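Local coordinates for MHC class I-like protein MILL2 (Mus musculus, PDB 6A97) that binds heparan sulfate proteoglycans on the surface of fibroblasts, as a GPI-anchored, class I MHC-like glycoprotein, at residues N28-S33 / L110-A115; T220-N225 / T259-V264; P203-T208 / C278-G283; N211-R216 / S265-P270. All blocks are in the same frame, centred on the assembly; numbering follows the deposited sequence.

In the fold
From the N terminus, contact 1 comes first and stands apart: it closes the loop from strand 23-31 to strand 113-121, joining the alpha-1 and alpha-2 halves of the MHC platform in one sheet. The other three lie in the immunoglobulin-like alpha-3 domain, with the centre of contact 2 about 32 Å from that of contact 1. They nest without crossing. Contact 3 spans the widest loop of these three and packs strand 204-210 of one sheet against strand 276-282 of the other; contact 4 opens and closes within it, at one end of the domain, and contact 2 is innermost, pairing strands 217-226 and 260-268. The Cys221–Cys278 disulfide bolts contacts 2 and 3 together.

Contact 1 of 4, residues N28-S33 / L110-A115; sequences NVRAHS and LHTLQA
Val29 O is met by two groups of the neighbouring strand: Ala115 N gives it a hydrogen bond of 2.8 Å, and the CA-H of Gln114 comes up with its CA 3.3 Å from the same Val29 O. The return bond, Val29 N to Ala115 O, is also 2.8 Å and nearly straight at 174°. One step on, Ala31 N reaches Leu113 O at 3.1 Å, and there the regular pairing stops. A water takes over, accepting from Leu113 N at 2.9 Å and donating to the carbonyl oxygens of Ala31 and His111. This antiparallel pair is the seam of the class I platform, where the first strand of alpha-1 meets the first strand of alpha-2 in the continuous eight-stranded floor. On one face the CB atoms of Val29 and Ala115 lie 4.1 Å apart, with Met97 packed against Ala115. The other face carries Arg30 and Gln114. With its CG swung anti to the backbone N (chi1 170°), Arg30 runs past the second strand, so that its CD rests 4.2 Å from both Thr112 CG2 and Gln114 CG. The polar ends continue to the chain of another protein, in the place beta2-microglobulin takes in class I molecules: Gln114 NE2 bonds to its backbone, and Arg30 NH2 does so weakly.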
loop_
_atom_site.group_PDB
_atom_site.type_symbol
_atom_site.label_atom_id
_atom_site.label_comp_id
_atom_site.label_asym_id
_atom_site.label_seq_id
_atom_site.Cartn_x
_atom_site.Cartn_y
_atom_site.Cartn_z
ATOM N N ASN A 28 -22.552 15.075 -0.228
ATOM C CA ASN A 28 -22.427 15.218 1.216
ATOM C C ASN A 28 -23.156 16.479 1.660
ATOM O O ASN A 28 -22.742 17.596 1.337
ATOM C CB ASN A 28 -20.959 15.253 1.640
ATOM C CG ASN A 28 -20.369 13.860 1.787
ATOM O OD1 ASN A 28 -21.002 12.871 1.434
ATOM N ND2 ASN A 28 -19.154 13.778 2.311
ATOM N N VAL A 29 -24.256 16.293 2.382
ATOM C CA VAL A 29 -25.124 17.398 2.767
ATOM C C VAL A 29 -25.084 17.605 4.271
ATOM O O VAL A 29 -25.102 16.642 5.042
ATOM C CB VAL A 29 -26.589 17.147 2.331
ATOM C CG1 VAL A 29 -27.475 18.323 2.696
ATOM C CG2 VAL A 29 -26.668 16.863 0.838
ATOM N N ARG A 30 -25.033 18.859 4.697
ATOM C CA ARG A 30 -25.095 19.157 6.121
ATOM C C ARG A 30 -25.870 20.443 6.391
ATOM O O ARG A 30 -25.668 21.442 5.707
ATOM C CB ARG A 30 -23.688 19.260 6.703
ATOM C CG ARG A 30 -23.652 19.806 8.112
ATOM C CD ARG A 30 -22.297 19.590 8.746
ATOM N NE ARG A 30 -21.237 20.256 7.999
ATOM C CZ ARG A 30 -20.764 21.465 8.292
ATOM N NH1 ARG A 30 -21.258 22.140 9.324
ATOM N NH2 ARG A 30 -19.788 21.992 7.560
ATOM N N ALA A 31 -26.754 20.410 7.384
ATOM C CA ALA A 31 -27.441 21.616 7.841
ATOM C C ALA A 31 -26.558 22.403 8.797
ATOM O O ALA A 31 -25.966 21.836 9.719
ATOM C CB ALA A 31 -28.758 21.262 8.514
ATOM N N HIS A 32 -26.478 23.714 8.583
ATOM C CA HIS A 32 -25.645 24.567 9.421
ATOM C C HIS A 32 -26.236 24.713 10.815
ATOM O O HIS A 32 -25.533 24.575 11.816
ATOM C CB HIS A 32 -25.463 25.941 8.778
ATOM C CG HIS A 32 -24.526 25.938 7.614
ATOM N ND1 HIS A 32 -23.175 25.697 7.746
ATOM C CD2 HIS A 32 -24.744 26.145 6.293
ATOM C CE1 HIS A 32 -22.602 25.758 6.558
ATOM N NE2 HIS A 32 -23.531 26.030 5.659
ATOM N N SER A 33 -27.533 24.999 10.870
ATOM C CA SER A 33 -28.262 25.064 12.130
ATOM C C SER A 33 -29.730 24.753 11.872
ATOM O O SER A 33 -30.309 25.221 10.894
ATOM C CB SER A 33 -28.114 26.436 12.784
ATOM O OG SER A 33 -28.969 27.384 12.175
ATOM N N LEU A 110 -27.923 22.494 20.473
ATOM C CA LEU A 110 -27.247 22.480 19.179
ATOM C C LEU A 110 -27.016 21.049 18.701
ATOM O O LEU A 110 -26.378 20.253 19.389
ATOM C CB LEU A 110 -25.916 23.233 19.273
ATOM C CG LEU A 110 -25.315 23.850 18.005
ATOM C CD1 LEU A 110 -24.283 24.901 18.383
ATOM C CD2 LEU A 110 -24.689 22.795 17.098
ATOM N N HIS A 111 -27.537 20.727 17.521
ATOM C CA HIS A 111 -27.393 19.385 16.967
ATOM C C HIS A 111 -26.966 19.421 15.506
ATOM O O HIS A 111 -27.085 20.450 14.842
ATOM C CB HIS A 111 -28.698 18.608 17.118
ATOM C CG HIS A 111 -29.161 18.491 18.534
ATOM N ND1 HIS A 111 -28.769 17.460 19.360
ATOM C CD2 HIS A 111 -29.973 19.281 19.276
ATOM C CE1 HIS A 111 -29.325 17.618 20.549
ATOM N NE2 HIS A 111 -30.060 18.714 20.523
ATOM N N THR A 112 -26.473 18.287 15.013
ATOM C CA THR A 112 -25.912 18.208 13.668
ATOM C C THR A 112 -26.628 17.184 12.795
ATOM O O THR A 112 -26.599 15.987 13.083
ATOM C CB THR A 112 -24.412 17.842 13.711
ATOM O OG1 THR A 112 -23.742 18.657 14.680
ATOM C CG2 THR A 112 -23.769 18.034 12.341
ATOM N N LEU A 113 -27.255 17.651 11.720
ATOM C CA LEU A 113 -27.895 16.759 10.757
ATOM C C LEU A 113 -27.075 16.661 9.479
ATOM O O LEU A 113 -26.755 17.676 8.857
ATOM C CB LEU A 113 -29.311 17.237 10.427
ATOM C CG LEU A 113 -30.096 16.356 9.455
ATOM C CD1 LEU A 113 -30.395 14.980 10.078
ATOM C CD2 LEU A 113 -31.376 17.051 9.020
ATOM N N GLN A 114 -26.737 15.430 9.095
ATOM C CA GLN A 114 -25.938 15.178 7.898
ATOM C C GLN A 114 -26.613 14.163 7.000
ATOM O O GLN A 114 -27.390 13.326 7.461
ATOM C CB GLN A 114 -24.541 14.666 8.266
ATOM C CG GLN A 114 -23.691 15.637 9.075
ATOM C CD GLN A 114 -22.493 14.950 9.719
ATOM O OE1 GLN A 114 -22.544 14.563 10.886
ATOM N NE2 GLN A 114 -21.415 14.784 8.955
ATOM N N ALA A 115 -26.294 14.219 5.715
ATOM C CA ALA A 115 -26.759 13.208 4.787
ATOM C C ALA A 115 -25.658 12.885 3.796
ATOM O O ALA A 115 -24.925 13.769 3.368
ATOM C CB ALA A 115 -28.018 13.675 4.056
HETATM O O HOH W 1 -27.260 20.532 11.793
#

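Contact 2 of 4, residues T220-N225 / T259-V264; sequences TCRAFN and TYQARV
Thr259 meets Asn225 at the end of the pairing, its CG2 lying 3.8 Å from Asn225 OD1. A water joins the two strands here, donating to Thr259 OG1 and accepting from Asn225 N; its bond to Tyr260 O is weak. Thr259 OG1 also bonds to Asp257, and Asn225 ND2 to Pro202 O. Tyr260 turns away and hydrogen-bonds through OH to Glu51 of the platform. Gln261 carries the main side-chain link. Its CG sits between backbone N and carbonyl carbon (chi1 64°), and the chain then extends alongside Arg222, bringing OE1 2.7 Å from Arg222 NH2. That bond uses an in-plane lone pair and lies in the guanidinium plane, while Phe224 CZ sits 3.2 Å above that plane, over its centre. A second water ties OE1 to Arg222 NE and Ala262 O. Gln261 NE2 turns to Ser255 and to the backbone of another protein's chain, which also receives a bond from Arg222 NH2. Ala262 exchanges two 3.0 Å backbone hydrogen bonds with Ala223. Arg263 lays its CG 4.1 Å from Thr220 CG2. Val264 closes the ladder with Cys221: Val264 O takes Cys221 N at 2.9 Å and also Trp235 NE1, and Val264 N bonds back to Cys221 O. These are immunoglobulin strands B and E. The face with Cys221, Ala223, Ala262 and Val264 carries small or apolar side chains; the one with Arg222 and Arg263 is polar, and the Arg222–Gln261 pair, joined by one direct bond and a water with planes 35° apart, offers donors to the neighbouring protein.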
loop_
_atom_site.group_PDB
_atom_site.type_symbol
_atom_site.label_atom_id
_atom_site.label_comp_id
_atom_site.label_asym_id
_atom_site.label_seq_id
_atom_site.Cartn_x
_atom_site.Cartn_y
_atom_site.Cartn_z
ATOM N N THR A 220 11.930 8.320 7.094
ATOM C CA THR A 220 10.605 8.718 6.641
ATOM C C THR A 220 10.501 8.664 5.126
ATOM O O THR A 220 11.280 9.296 4.409
ATOM C CB THR A 220 10.244 10.125 7.124
ATOM O OG1 THR A 220 10.280 10.153 8.555
ATOM C CG2 THR A 220 8.849 10.516 6.641
ATOM N N CYS A 221 9.536 7.892 4.650
ATOM C CA CYS A 221 9.265 7.793 3.230
ATOM C C CYS A 221 8.012 8.588 2.877
ATOM O O CYS A 221 6.960 8.384 3.480
ATOM C CB CYS A 221 9.098 6.332 2.823
ATOM S SG CYS A 221 8.692 6.104 1.095
ATOM N N ARG A 222 8.130 9.495 1.911
ATOM C CA ARG A 222 6.980 10.271 1.451
ATOM C C ARG A 222 6.746 10.082 -0.039
ATOM O O ARG A 222 7.685 10.111 -0.832
ATOM C CB ARG A 222 7.167 11.758 1.749
ATOM C CG ARG A 222 7.250 12.095 3.230
ATOM C CD ARG A 222 7.514 13.583 3.426
ATOM N NE ARG A 222 6.346 14.383 3.066
ATOM C CZ ARG A 222 6.303 15.713 3.100
ATOM N NH1 ARG A 222 7.372 16.410 3.471
ATOM N NH2 ARG A 222 5.187 16.346 2.758
ATOM N N ALA A 223 5.487 9.886 -0.412
ATOM C CA ALA A 223 5.110 9.805 -1.816
ATOM C C ALA A 223 4.315 11.047 -2.191
ATOM O O ALA A 223 3.361 11.393 -1.509
ATOM C CB ALA A 223 4.301 8.545 -2.085
ATOM N N PHE A 224 4.719 11.719 -3.266
ATOM C CA PHE A 224 4.050 12.932 -3.725
ATOM C C PHE A 224 3.394 12.727 -5.081
ATOM O O PHE A 224 3.707 11.773 -5.799
ATOM C CB PHE A 224 5.035 14.102 -3.831
ATOM C CG PHE A 224 5.669 14.494 -2.530
ATOM C CD1 PHE A 224 6.811 13.851 -2.081
ATOM C CD2 PHE A 224 5.137 15.518 -1.763
ATOM C CE1 PHE A 224 7.408 14.216 -0.889
ATOM C CE2 PHE A 224 5.725 15.886 -0.564
ATOM C CZ PHE A 224 6.864 15.234 -0.129
ATOM N N ASN A 225 2.494 13.642 -5.424
ATOM C CA ASN A 225 1.944 13.742 -6.769
ATOM C C ASN A 225 1.138 12.520 -7.156
ATOM O O ASN A 225 1.223 12.044 -8.286
ATOM C CB ASN A 225 3.064 13.966 -7.791
ATOM C CG ASN A 225 2.605 14.772 -8.990
ATOM O OD1 ASN A 225 1.871 15.749 -8.846
ATOM N ND2 ASN A 225 3.037 14.368 -10.180
ATOM N N THR A 259 -3.750 17.073 -5.946
ATOM C CA THR A 259 -3.019 15.808 -5.888
ATOM C C THR A 259 -2.857 15.347 -4.445
ATOM O O THR A 259 -3.106 16.101 -3.502
ATOM C CB THR A 259 -1.629 15.902 -6.551
ATOM O OG1 THR A 259 -0.750 16.695 -5.741
ATOM C CG2 THR A 259 -1.739 16.514 -7.944
ATOM N N TYR A 260 -2.425 14.105 -4.270
ATOM C CA TYR A 260 -2.377 13.527 -2.938
ATOM C C TYR A 260 -0.993 13.020 -2.575
ATOM O O TYR A 260 -0.147 12.806 -3.439
ATOM C CB TYR A 260 -3.421 12.417 -2.837
ATOM C CG TYR A 260 -4.791 12.979 -3.101
ATOM C CD1 TYR A 260 -5.521 13.570 -2.079
ATOM C CD2 TYR A 260 -5.329 12.983 -4.383
ATOM C CE1 TYR A 260 -6.761 14.122 -2.316
ATOM C CE2 TYR A 260 -6.574 13.536 -4.630
ATOM C CZ TYR A 260 -7.282 14.105 -3.591
ATOM O OH TYR A 260 -8.521 14.660 -3.817
ATOM N N GLN A 261 -0.762 12.854 -1.282
ATOM C CA GLN A 261 0.520 12.361 -0.826
ATOM C C GLN A 261 0.334 11.415 0.348
ATOM O O GLN A 261 -0.760 11.311 0.913
ATOM C CB GLN A 261 1.445 13.521 -0.456
ATOM C CG GLN A 261 0.993 14.368 0.711
ATOM C CD GLN A 261 1.996 15.461 1.025
ATOM O OE1 GLN A 261 2.854 15.305 1.900
ATOM N NE2 GLN A 261 1.909 16.571 0.295
ATOM N N ALA A 262 1.408 10.714 0.697
ATOM C CA ALA A 262 1.362 9.717 1.761
ATOM C C ALA A 262 2.697 9.651 2.496
ATOM O O ALA A 262 3.707 10.172 2.020
ATOM C CB ALA A 262 0.991 8.356 1.196
ATOM N N ARG A 263 2.700 9.003 3.653
ATOM C CA ARG A 263 3.878 9.010 4.512
ATOM C C ARG A 263 3.914 7.773 5.406
ATOM O O ARG A 263 2.887 7.363 5.947
ATOM C CB ARG A 263 3.891 10.288 5.357
ATOM C CG ARG A 263 4.791 10.257 6.576
ATOM C CD ARG A 263 4.708 11.574 7.337
ATOM N NE ARG A 263 3.344 11.865 7.771
ATOM C CZ ARG A 263 2.923 13.062 8.173
ATOM N NH1 ARG A 263 3.755 14.095 8.193
ATOM N NH2 ARG A 263 1.664 13.229 8.553
ATOM N N VAL A 264 5.091 7.160 5.525
ATOM C CA VAL A 264 5.312 6.060 6.467
ATOM C C VAL A 264 6.702 6.192 7.060
ATOM O O VAL A 264 7.679 6.387 6.332
ATOM C CB VAL A 264 5.178 4.662 5.808
ATOM C CG1 VAL A 264 5.335 3.571 6.851
ATOM C CG2 VAL A 264 3.844 4.506 5.117
HETATM O O HOH W 2 3.781 12.839 2.925
HETATM O O HOH W 3 1.341 15.790 -4.095
#

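Contact 3 of 4, residues P203-T208 / C278-G283; sequences PMVTVT and CNLRHG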
loop_
_atom_site.group_PDB
_atom_site.type_symbol
_atom_site.label_atom_id
_atom_site.label_comp_id
_atom_site.label_asym_id
_atom_site.label_seq_id
_atom_site.Cartn_x
_atom_site.Cartn_y
_atom_site.Cartn_z
ATOM N N PRO A 203 4.086 9.811 -10.072
ATOM C CA PRO A 203 4.332 9.948 -8.632
ATOM C C PRO A 203 5.824 10.041 -8.348
ATOM O O PRO A 203 6.630 9.643 -9.187
ATOM C CB PRO A 203 3.751 8.655 -8.041
ATOM C CG PRO A 203 2.891 8.070 -9.115
ATOM C CD PRO A 203 3.491 8.509 -10.412
ATOM N N MET A 204 6.191 10.561 -7.184
ATOM C CA MET A 204 7.587 10.580 -6.783
ATOM C C MET A 204 7.722 10.189 -5.316
ATOM O O MET A 204 6.783 10.337 -4.534
ATOM C CB MET A 204 8.208 11.956 -7.024
ATOM C CG MET A 204 7.747 13.024 -6.057
ATOM S SD MET A 204 8.693 14.549 -6.227
ATOM C CE MET A 204 10.277 14.037 -5.566
ATOM N N VAL A 205 8.894 9.688 -4.950
ATOM C CA VAL A 205 9.152 9.264 -3.582
ATOM C C VAL A 205 10.403 9.943 -3.050
ATOM O O VAL A 205 11.387 10.081 -3.770
ATOM C CB VAL A 205 9.321 7.734 -3.491
ATOM C CG1 VAL A 205 9.743 7.315 -2.090
ATOM C CG2 VAL A 205 8.038 7.038 -3.894
ATOM N N THR A 206 10.353 10.391 -1.800
ATOM C CA THR A 206 11.546 10.868 -1.119
ATOM C C THR A 206 11.772 10.069 0.162
ATOM O O THR A 206 10.824 9.573 0.772
ATOM C CB THR A 206 11.455 12.362 -0.761
ATOM O OG1 THR A 206 10.426 12.555 0.218
ATOM C CG2 THR A 206 11.161 13.204 -2.000
ATOM N N VAL A 207 13.031 9.950 0.563
ATOM C CA VAL A 207 13.373 9.328 1.834
ATOM C C VAL A 207 14.247 10.276 2.634
ATOM O O VAL A 207 15.278 10.732 2.146
ATOM C CB VAL A 207 14.112 7.991 1.638
ATOM C CG1 VAL A 207 14.607 7.454 2.974
ATOM C CG2 VAL A 207 13.213 6.980 0.939
ATOM N N THR A 208 13.833 10.583 3.858
ATOM C CA THR A 208 14.640 11.424 4.732
ATOM C C THR A 208 15.016 10.675 6.004
ATOM O O THR A 208 14.318 9.749 6.421
ATOM C CB THR A 208 13.909 12.725 5.109
ATOM O OG1 THR A 208 12.709 12.411 5.827
ATOM C CG2 THR A 208 13.560 13.522 3.860
ATOM N N CYS A 278 12.146 1.893 0.601
ATOM C CA CYS A 278 10.718 2.197 0.559
ATOM C C CYS A 278 10.154 1.947 -0.832
ATOM O O CYS A 278 10.714 2.405 -1.822
ATOM C CB CYS A 278 10.460 3.648 0.967
ATOM S SG CYS A 278 8.706 4.071 1.035
ATOM N N ASN A 279 9.036 1.236 -0.906
ATOM C CA ASN A 279 8.439 0.910 -2.196
ATOM C C ASN A 279 7.019 1.451 -2.311
ATOM O O ASN A 279 6.134 1.091 -1.527
ATOM C CB ASN A 279 8.454 -0.605 -2.416
ATOM C CG ASN A 279 7.948 -1.007 -3.792
ATOM O OD1 ASN A 279 7.493 -2.139 -3.989
ATOM N ND2 ASN A 279 8.028 -0.088 -4.754
ATOM N N LEU A 280 6.810 2.324 -3.290
ATOM C CA LEU A 280 5.491 2.883 -3.551
ATOM C C LEU A 280 4.783 2.153 -4.682
ATOM O O LEU A 280 5.368 1.918 -5.740
ATOM C CB LEU A 280 5.589 4.374 -3.900
ATOM C CG LEU A 280 4.312 4.970 -4.509
ATOM C CD1 LEU A 280 3.232 5.167 -3.450
ATOM C CD2 LEU A 280 4.603 6.280 -5.256
ATOM N N ARG A 281 3.528 1.784 -4.447
ATOM C CA ARG A 281 2.648 1.339 -5.521
ATOM C C ARG A 281 1.523 2.356 -5.697
ATOM O O ARG A 281 0.810 2.678 -4.746
ATOM C CB ARG A 281 2.072 -0.048 -5.227
ATOM C CG ARG A 281 0.831 -0.391 -6.035
ATOM C CD ARG A 281 1.180 -0.765 -7.466
ATOM N NE ARG A 281 -0.009 -0.949 -8.300
ATOM C CZ ARG A 281 -0.741 -2.060 -8.336
ATOM N NH1 ARG A 281 -0.419 -3.099 -7.579
ATOM N NH2 ARG A 281 -1.800 -2.132 -9.133
ATOM N N HIS A 282 1.377 2.878 -6.909
ATOM C CA HIS A 282 0.288 3.803 -7.208
ATOM C C HIS A 282 -0.120 3.672 -8.660
ATOM O O HIS A 282 0.661 3.981 -9.559
ATOM C CB HIS A 282 0.687 5.250 -6.912
ATOM C CG HIS A 282 -0.339 6.253 -7.347
ATOM N ND1 HIS A 282 -1.610 6.296 -6.815
ATOM C CD2 HIS A 282 -0.287 7.239 -8.275
ATOM C CE1 HIS A 282 -2.294 7.270 -7.391
ATOM N NE2 HIS A 282 -1.514 7.856 -8.280
ATOM N N GLY A 283 -1.347 3.216 -8.882
ATOM C CA GLY A 283 -1.830 2.973 -10.225
ATOM C C GLY A 283 -0.980 1.913 -10.893
ATOM O O GLY A 283 -0.834 0.806 -10.375
#
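Val205 and Leu280 meet across the core of an immunoglobulin sandwich, strand 204-210 belonging to one sheet and strand 276-282 to the other. With CA atoms 7.4 Å apart and no hydrogen bond between the segments, this is side-chain packing between sheets. The tight part lies toward Pro203. Val205 CG2 comes within 3.6 Å of Leu280 CB as the two side chains slide past each other, and Leu280 CD2 reaches on to Pro203 CB at 3.8 Å. Leu280 gets there because its CG stands anti to the backbone N (chi1 166°), which carries CD2 across the interface. Toward the other end the fit slackens: Val207 CG2 stays 4.3 Å from Cys278 CB, beside the disulfide from Cys278 to Cys221, the covalent pin of this fold. Met204 and Asn279 point away from this core. Met204 is exposed and, with Thr206 and Thr208, packs on the chain of another protein; Asn279 and Arg281 bond to the backbone of a further such chain. Arg281 is also steadied near its own strand end by Gly283 O. His282 closes the packed end, its ring fixed on both nitrogens: ND1 is bonded to Glu230 O and NE2 to Tyr227 N. Held that way, it offers an edge to the proline ring, where Pro203 CG sits near the imidazole plane, 3.4 Å from His282 CD2.

Contact 4 of 4, residues N211-R216 / S265-P270; sequences NYPVGR and SIRVLP. With SO4 (sulfate ion), chain E.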
loop_
_atom_site.group_PDB
_atom_site.type_symbol
_atom_site.label_atom_id
_atom_site.label_comp_id
_atom_site.label_asym_id
_atom_site.label_seq_id
_atom_site.Cartn_x
_atom_site.Cartn_y
_atom_site.Cartn_z
ATOM N N ASN A 211 18.202 11.774 13.155
ATOM C CA ASN A 211 18.738 11.155 14.361
ATOM C C ASN A 211 17.802 11.374 15.545
ATOM O O ASN A 211 18.073 12.188 16.425
ATOM C CB ASN A 211 20.131 11.704 14.670
ATOM C CG ASN A 211 21.148 11.331 13.609
ATOM O OD1 ASN A 211 21.141 10.215 13.093
ATOM N ND2 ASN A 211 22.032 12.265 13.279
ATOM N N TYR A 212 16.697 10.636 15.553
ATOM C CA TYR A 212 15.656 10.801 16.558
ATOM C C TYR A 212 14.765 9.562 16.593
ATOM O O TYR A 212 14.427 9.015 15.543
ATOM C CB TYR A 212 14.820 12.051 16.264
ATOM C CG TYR A 212 13.764 12.361 17.304
ATOM C CD1 TYR A 212 12.472 11.864 17.183
ATOM C CD2 TYR A 212 14.061 13.156 18.407
ATOM C CE1 TYR A 212 11.504 12.147 18.133
ATOM C CE2 TYR A 212 13.101 13.444 19.363
ATOM C CZ TYR A 212 11.825 12.937 19.220
ATOM O OH TYR A 212 10.865 13.220 20.165
ATOM N N PRO A 213 14.390 9.105 17.800
ATOM C CA PRO A 213 14.840 9.618 19.101
ATOM C C PRO A 213 16.281 9.233 19.451
ATOM O O PRO A 213 17.016 8.762 18.583
ATOM C CB PRO A 213 13.852 8.988 20.090
ATOM C CG PRO A 213 13.309 7.795 19.387
ATOM C CD PRO A 213 13.277 8.150 17.937
ATOM N N VAL A 214 16.643 9.424 20.719
ATOM C CA VAL A 214 18.030 9.420 21.203
ATOM C C VAL A 214 18.998 8.444 20.526
ATOM O O VAL A 214 20.006 8.862 19.955
ATOM C CB VAL A 214 18.066 9.139 22.721
ATOM C CG1 VAL A 214 19.503 9.068 23.217
ATOM C CG2 VAL A 214 17.286 10.207 23.479
ATOM N N GLY A 215 18.707 7.152 20.593
ATOM C CA GLY A 215 19.612 6.159 20.038
ATOM C C GLY A 215 19.117 5.558 18.737
ATOM O O GLY A 215 19.481 4.438 18.381
ATOM N N ARG A 216 18.283 6.305 18.021
ATOM C CA ARG A 216 17.659 5.791 16.810
ATOM C C ARG A 216 17.804 6.733 15.623
ATOM O O ARG A 216 18.178 7.897 15.769
ATOM C CB ARG A 216 16.170 5.527 17.049
ATOM C CG ARG A 216 15.866 4.627 18.226
ATOM C CD ARG A 216 16.167 3.177 17.909
ATOM N NE ARG A 216 15.737 2.305 18.996
ATOM C CZ ARG A 216 16.490 1.987 20.043
ATOM N NH1 ARG A 216 17.725 2.466 20.148
ATOM N NH2 ARG A 216 16.008 1.188 20.985
ATOM N N SER A 265 6.793 6.096 8.382
ATOM C CA SER A 265 8.081 6.170 9.059
ATOM C C SER A 265 8.382 4.905 9.851
ATOM O O SER A 265 7.469 4.193 10.267
ATOM C CB SER A 265 8.128 7.383 9.991
ATOM O OG SER A 265 8.132 8.587 9.245
ATOM N N ILE A 266 9.672 4.631 10.041
ATOM C CA ILE A 266 10.137 3.555 10.910
ATOM C C ILE A 266 11.352 4.032 11.687
ATOM O O ILE A 266 12.004 5.000 11.293
ATOM C CB ILE A 266 10.523 2.280 10.127
ATOM C CG1 ILE A 266 11.577 2.607 9.067
ATOM C CG2 ILE A 266 9.289 1.640 9.486
ATOM C CD1 ILE A 266 12.094 1.396 8.317
ATOM N N ARG A 267 11.656 3.352 12.787
ATOM C CA ARG A 267 12.852 3.658 13.555
ATOM C C ARG A 267 13.827 2.498 13.464
ATOM O O ARG A 267 13.456 1.343 13.667
ATOM C CB ARG A 267 12.504 3.959 15.014
ATOM C CG ARG A 267 11.750 5.265 15.187
ATOM C CD ARG A 267 10.559 5.097 16.103
ATOM N NE ARG A 267 9.395 5.813 15.590
ATOM C CZ ARG A 267 8.574 5.330 14.663
ATOM N NH1 ARG A 267 8.786 4.128 14.147
ATOM N NH2 ARG A 267 7.540 6.046 14.252
ATOM N N VAL A 268 15.074 2.812 13.130
ATOM C CA VAL A 268 16.110 1.802 13.022
ATOM C C VAL A 268 17.299 2.247 13.844
ATOM O O VAL A 268 17.322 3.371 14.349
ATOM C CB VAL A 268 16.538 1.571 11.559
ATOM C CG1 VAL A 268 15.320 1.316 10.696
ATOM C CG2 VAL A 268 17.322 2.770 11.033
ATOM N N LEU A 269 18.279 1.362 13.985
ATOM C CA LEU A 269 19.505 1.683 14.699
ATOM C C LEU A 269 20.493 2.388 13.774
ATOM O O LEU A 269 20.503 2.134 12.569
ATOM C CB LEU A 269 20.131 0.414 15.281
ATOM C CG LEU A 269 19.222 -0.422 16.183
ATOM C CD1 LEU A 269 19.917 -1.709 16.594
ATOM C CD2 LEU A 269 18.794 0.381 17.406
ATOM N N PRO A 270 21.319 3.286 14.334
ATOM C CA PRO A 270 22.336 4.010 13.563
ATOM C C PRO A 270 23.222 3.074 12.742
ATOM O O PRO A 270 23.766 2.111 13.282
ATOM C CB PRO A 270 23.152 4.723 14.645
ATOM C CG PRO A 270 22.189 4.921 15.763
ATOM C CD PRO A 270 21.286 3.716 15.745
HETATM S S SO4 E . 8.805 1.323 14.621
HETATM O O1 SO4 E . 9.540 1.362 13.361
HETATM O O2 SO4 E . 8.666 -0.061 15.062
HETATM O O3 SO4 E . 7.476 1.896 14.441
HETATM O O4 SO4 E . 9.536 2.090 15.620
#
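The loop linking the first two strands of the immunoglobulin domain makes a type I beta turn, Pro213 to Arg216, and lays Arg216 against Leu269, just after strand 260-268. A cis peptide bond precedes Pro213. The two long side chains run side by side: Leu269 CD2 lies over one face of the guanidinium, 3.6 Å from Arg216 NH1. A bend at chi2 (-75°) folds the arginine back so that NH1 also hydrogen-bonds to Gly215 O at 3.2 Å, approaching from well above the carbonyl plane. Pro270 CD touches that same Gly215 O at 3.3 Å, and Val268 O sits 3.5 Å from Arg216 CA. No hydrogen bond crosses between the segments. Two residues before Leu269, Arg267 CG lies 4.3 Å from Pro213 CD. Arg267 N donates to O1 of a sulfate ion at 3.0 Å, whereas the position of its guanidinium against the sulfate is too close to be trusted. The second subunit completes this anion site with backbone N-H groups of Arg61 and Glu62 and with Thr63 OG1; its Asp59 forms a salt bridge to Arg216 NH2. The chemistry thus points outward: a leucine methyl lies over one face of the guanidinium while its charge is met by Asp59 of the second subunit. The sulfate, probably from the crystallisation liquor, bridges the two subunits and does not by itself locate a heparan sulfate site.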